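Alcohol dehydrogenase YqhD (Escherichia coli, PDB 4QGS) reduces a broad range of short-chain aldehydes to primary alcohols with NADPH, using one zinc ion per subunit. Local coordinates at residues D40-V52 / Q95-V108. Residues are numbered along the deposited sequence; the frame is centred on the assembly and turned at random.
Sequences DARVLITYGGGSV and QKVTFLLAVGGGSV
Strands 42-46 and 99-104 run side by side in parallel, their axes 20° apart, with V43, L44, I45 and T46 in register with F99, L100, L101 and A102. L44 N gives to F99 O (2.8 Å), L101 N to L44 O, T46 N to L101 O and V103 N to T46 O, the donor changing strand at each step. Past V103 the direct bonds stop, G48 N and V103 O being 4.4 Å apart, and a water spans the gap, accepting from G48 N and donating to V103 O. At the other end R42 O takes both T98 N and, on a longer, bent bond, F99 N. A chi1 of 62° turns the T98 hydroxyl back over its own main chain, where OG1 receives R42 N at 3.0 Å. The aliphatic part of R42 passes the end of helix 82-95, CD lying 3.2 Å from Q95 O, while its NE forms a salt bridge with D69.

Side chains alternate between the two faces of the sheet. On one, V43 CG1 meets L101 CB, and I45 CG2 meets V103 CG2 at 3.8 Å. On the other, L44 and L100 extend together in one direction, CD2 to CD2 3.8 Å, with both methyls of V97 against L44 CB. Further along, T46 OG1 sits 3.3 Å from A102 CA and hydrogen-bonds with T112 OG1 of helix 106-119; V108 CG1 packs against T46 O at 3.6 Å.

Each strand leads through a glycine-rich turn into a helix, as in dinucleotide-binding alpha/beta folds, and G49, S51, G106 and S107 bind NADP(+) in the cofactor complex; this structure is without it. G104, with phi 149°, takes a backbone shape suited to glycine. In the six-stranded parallel sheet the pair lies between strands 69-73 and 144-148; helix 57-64 packs on I45 and L101, and helix 106-119 on L100 and A102.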
# COMPACT_ATOMS: atom_id res chain seq x y z
N ASP A 40 14.58 28.83 4.53
CA ASP A 40 13.58 29.87 4.73
C ASP A 40 12.18 29.41 4.34
O ASP A 40 11.27 30.22 4.15
CB ASP A 40 13.94 31.11 3.92
CG ASP A 40 14.11 30.83 2.44
OD1 ASP A 40 14.12 31.80 1.65
OD2 ASP A 40 14.24 29.65 2.05
N ALA A 41 12.01 28.10 4.22
CA ALA A 41 10.69 27.55 3.93
C ALA A 41 9.68 27.82 5.04
O ALA A 41 10.02 27.90 6.23
CB ALA A 41 10.79 26.05 3.66
N ARG A 42 8.41 27.96 4.66
CA ARG A 42 7.34 27.91 5.64
C ARG A 42 6.75 26.50 5.55
O ARG A 42 6.09 26.16 4.57
CB ARG A 42 6.28 28.99 5.40
CG ARG A 42 5.19 29.06 6.47
CD ARG A 42 4.69 30.50 6.68
NE ARG A 42 5.79 31.40 7.03
CZ ARG A 42 5.70 32.73 7.04
NH1 ARG A 42 4.56 33.34 6.74
NH2 ARG A 42 6.77 33.46 7.37
N VAL A 43 7.05 25.68 6.55
CA VAL A 43 6.76 24.25 6.51
C VAL A 43 5.46 23.93 7.23
O VAL A 43 5.27 24.32 8.38
CB VAL A 43 7.90 23.43 7.16
CG1 VAL A 43 7.60 21.94 7.06
CG2 VAL A 43 9.25 23.76 6.53
N LEU A 44 4.56 23.21 6.57
CA LEU A 44 3.42 22.63 7.27
C LEU A 44 3.64 21.13 7.47
O LEU A 44 3.73 20.37 6.51
CB LEU A 44 2.11 22.87 6.50
CG LEU A 44 0.87 22.29 7.19
CD1 LEU A 44 0.58 23.00 8.49
CD2 LEU A 44 -0.35 22.35 6.26
N ILE A 45 3.73 20.74 8.74
CA ILE A 45 3.80 19.34 9.13
C ILE A 45 2.39 18.78 9.28
O ILE A 45 1.60 19.29 10.06
CB ILE A 45 4.55 19.17 10.46
CG1 ILE A 45 5.98 19.67 10.34
CG2 ILE A 45 4.49 17.71 10.94
CD1 ILE A 45 6.78 19.46 11.62
N THR A 46 2.08 17.73 8.53
CA THR A 46 0.76 17.11 8.60
C THR A 46 0.85 15.76 9.29
O THR A 46 1.83 15.04 9.15
CB THR A 46 0.15 16.94 7.21
OG1 THR A 46 1.01 16.11 6.43
CG2 THR A 46 -0.01 18.29 6.52
N TYR A 47 -0.18 15.40 10.05
CA TYR A 47 -0.21 14.07 10.65
C TYR A 47 -1.64 13.59 10.91
O TYR A 47 -2.60 14.30 10.63
CB TYR A 47 0.60 14.02 11.94
CG TYR A 47 0.20 15.05 12.98
CD1 TYR A 47 -0.77 14.76 13.93
CD2 TYR A 47 0.82 16.29 13.03
CE1 TYR A 47 -1.13 15.69 14.89
CE2 TYR A 47 0.47 17.22 13.98
CZ TYR A 47 -0.50 16.92 14.91
OH TYR A 47 -0.85 17.86 15.86
N GLY A 48 -1.74 12.38 11.44
CA GLY A 48 -3.02 11.70 11.54
C GLY A 48 -3.68 11.85 12.90
O GLY A 48 -3.98 12.96 13.33
N GLY A 49 -3.88 10.72 13.57
CA GLY A 49 -4.64 10.67 14.80
C GLY A 49 -3.91 11.08 16.07
O GLY A 49 -4.55 11.20 17.12
N GLY A 50 -2.60 11.28 16.00
CA GLY A 50 -1.86 11.73 17.16
C GLY A 50 -0.91 10.74 17.82
O GLY A 50 -0.23 11.08 18.78
N SER A 51 -0.86 9.52 17.31
CA SER A 51 0.09 8.54 17.82
C SER A 51 1.55 8.98 17.63
O SER A 51 2.42 8.59 18.41
CB SER A 51 -0.13 7.18 17.16
OG SER A 51 0.15 7.23 15.77
N VAL A 52 1.82 9.78 16.60
CA VAL A 52 3.20 10.23 16.37
C VAL A 52 3.63 11.21 17.45
O VAL A 52 4.82 11.40 17.71
CB VAL A 52 3.39 10.89 14.97
CG1 VAL A 52 3.09 9.88 13.87
CG2 VAL A 52 2.52 12.13 14.83
N GLN A 95 -1.61 31.05 5.02
CA GLN A 95 -0.34 31.23 5.73
C GLN A 95 0.85 31.20 4.78
O GLN A 95 1.99 31.38 5.21
CB GLN A 95 -0.19 30.16 6.81
CG GLN A 95 -1.00 30.41 8.06
CD GLN A 95 -0.37 31.44 8.97
OE1 GLN A 95 0.72 31.94 8.70
NE2 GLN A 95 -1.06 31.77 10.06
N LYS A 96 0.58 30.98 3.50
CA LYS A 96 1.62 30.91 2.47
C LYS A 96 2.68 29.85 2.77
O LYS A 96 3.89 30.12 2.73
CB LYS A 96 2.27 32.28 2.28
CG LYS A 96 1.28 33.40 1.99
CD LYS A 96 1.76 34.28 0.83
CE LYS A 96 1.81 33.50 -0.48
NZ LYS A 96 0.52 33.58 -1.22
N VAL A 97 2.22 28.65 3.09
CA VAL A 97 3.09 27.49 3.24
C VAL A 97 3.80 27.18 1.93
O VAL A 97 3.18 27.24 0.87
CB VAL A 97 2.29 26.26 3.72
CG1 VAL A 97 3.08 24.97 3.54
CG2 VAL A 97 1.83 26.45 5.16
N THR A 98 5.09 26.86 2.00
CA THR A 98 5.87 26.58 0.80
C THR A 98 6.41 25.16 0.76
O THR A 98 7.07 24.77 -0.20
CB THR A 98 7.06 27.54 0.67
OG1 THR A 98 7.92 27.36 1.80
CG2 THR A 98 6.58 28.98 0.64
N PHE A 99 6.17 24.40 1.82
CA PHE A 99 6.62 23.01 1.87
C PHE A 99 5.74 22.20 2.82
O PHE A 99 5.44 22.65 3.92
CB PHE A 99 8.09 22.93 2.30
CG PHE A 99 8.75 21.63 1.94
CD1 PHE A 99 9.50 21.52 0.78
CD2 PHE A 99 8.61 20.50 2.75
CE1 PHE A 99 10.10 20.33 0.42
CE2 PHE A 99 9.21 19.30 2.40
CZ PHE A 99 9.95 19.22 1.23
N LEU A 100 5.34 21.01 2.39
CA LEU A 100 4.53 20.12 3.22
C LEU A 100 5.33 18.93 3.71
O LEU A 100 6.12 18.37 2.97
CB LEU A 100 3.30 19.63 2.43
CG LEU A 100 2.33 20.74 2.03
CD1 LEU A 100 1.50 20.32 0.82
CD2 LEU A 100 1.43 21.07 3.18
N LEU A 101 5.14 18.53 4.97
CA LEU A 101 5.88 17.39 5.51
C LEU A 101 4.95 16.41 6.20
O LEU A 101 4.53 16.62 7.32
CB LEU A 101 6.97 17.85 6.49
CG LEU A 101 7.87 16.75 7.06
CD1 LEU A 101 8.58 15.97 5.98
CD2 LEU A 101 8.89 17.34 8.05
N ALA A 102 4.63 15.32 5.50
CA ALA A 102 3.71 14.33 6.04
C ALA A 102 4.43 13.40 6.99
O ALA A 102 5.43 12.78 6.63
CB ALA A 102 3.07 13.55 4.90
N VAL A 103 3.91 13.29 8.21
CA VAL A 103 4.50 12.41 9.21
C VAL A 103 3.47 11.37 9.63
O VAL A 103 2.47 11.70 10.27
CB VAL A 103 4.99 13.21 10.44
CG1 VAL A 103 5.60 12.29 11.47
CG2 VAL A 103 5.98 14.29 10.01
N GLY A 104 3.71 10.11 9.25
CA GLY A 104 2.77 9.04 9.54
C GLY A 104 2.80 7.94 8.50
O GLY A 104 3.86 7.62 7.95
N GLY A 105 1.63 7.36 8.22
CA GLY A 105 1.53 6.31 7.23
C GLY A 105 0.91 6.74 5.91
O GLY A 105 0.87 7.93 5.58
N GLY A 106 0.41 5.76 5.16
CA GLY A 106 -0.10 6.01 3.82
C GLY A 106 -1.28 6.95 3.75
O GLY A 106 -1.47 7.67 2.76
N SER A 107 -2.10 6.93 4.79
CA SER A 107 -3.25 7.83 4.88
C SER A 107 -2.81 9.29 4.96
O SER A 107 -3.35 10.16 4.28
CB SER A 107 -4.10 7.47 6.10
OG SER A 107 -5.24 8.30 6.19
N VAL A 108 -1.82 9.57 5.81
CA VAL A 108 -1.31 10.93 5.95
C VAL A 108 -0.63 11.35 4.66
O VAL A 108 -0.80 12.47 4.18
CB VAL A 108 -0.33 11.05 7.14
CG1 VAL A 108 0.28 12.45 7.21
CG2 VAL A 108 -1.03 10.71 8.45
O HOH W 1 0.38 10.56 11.60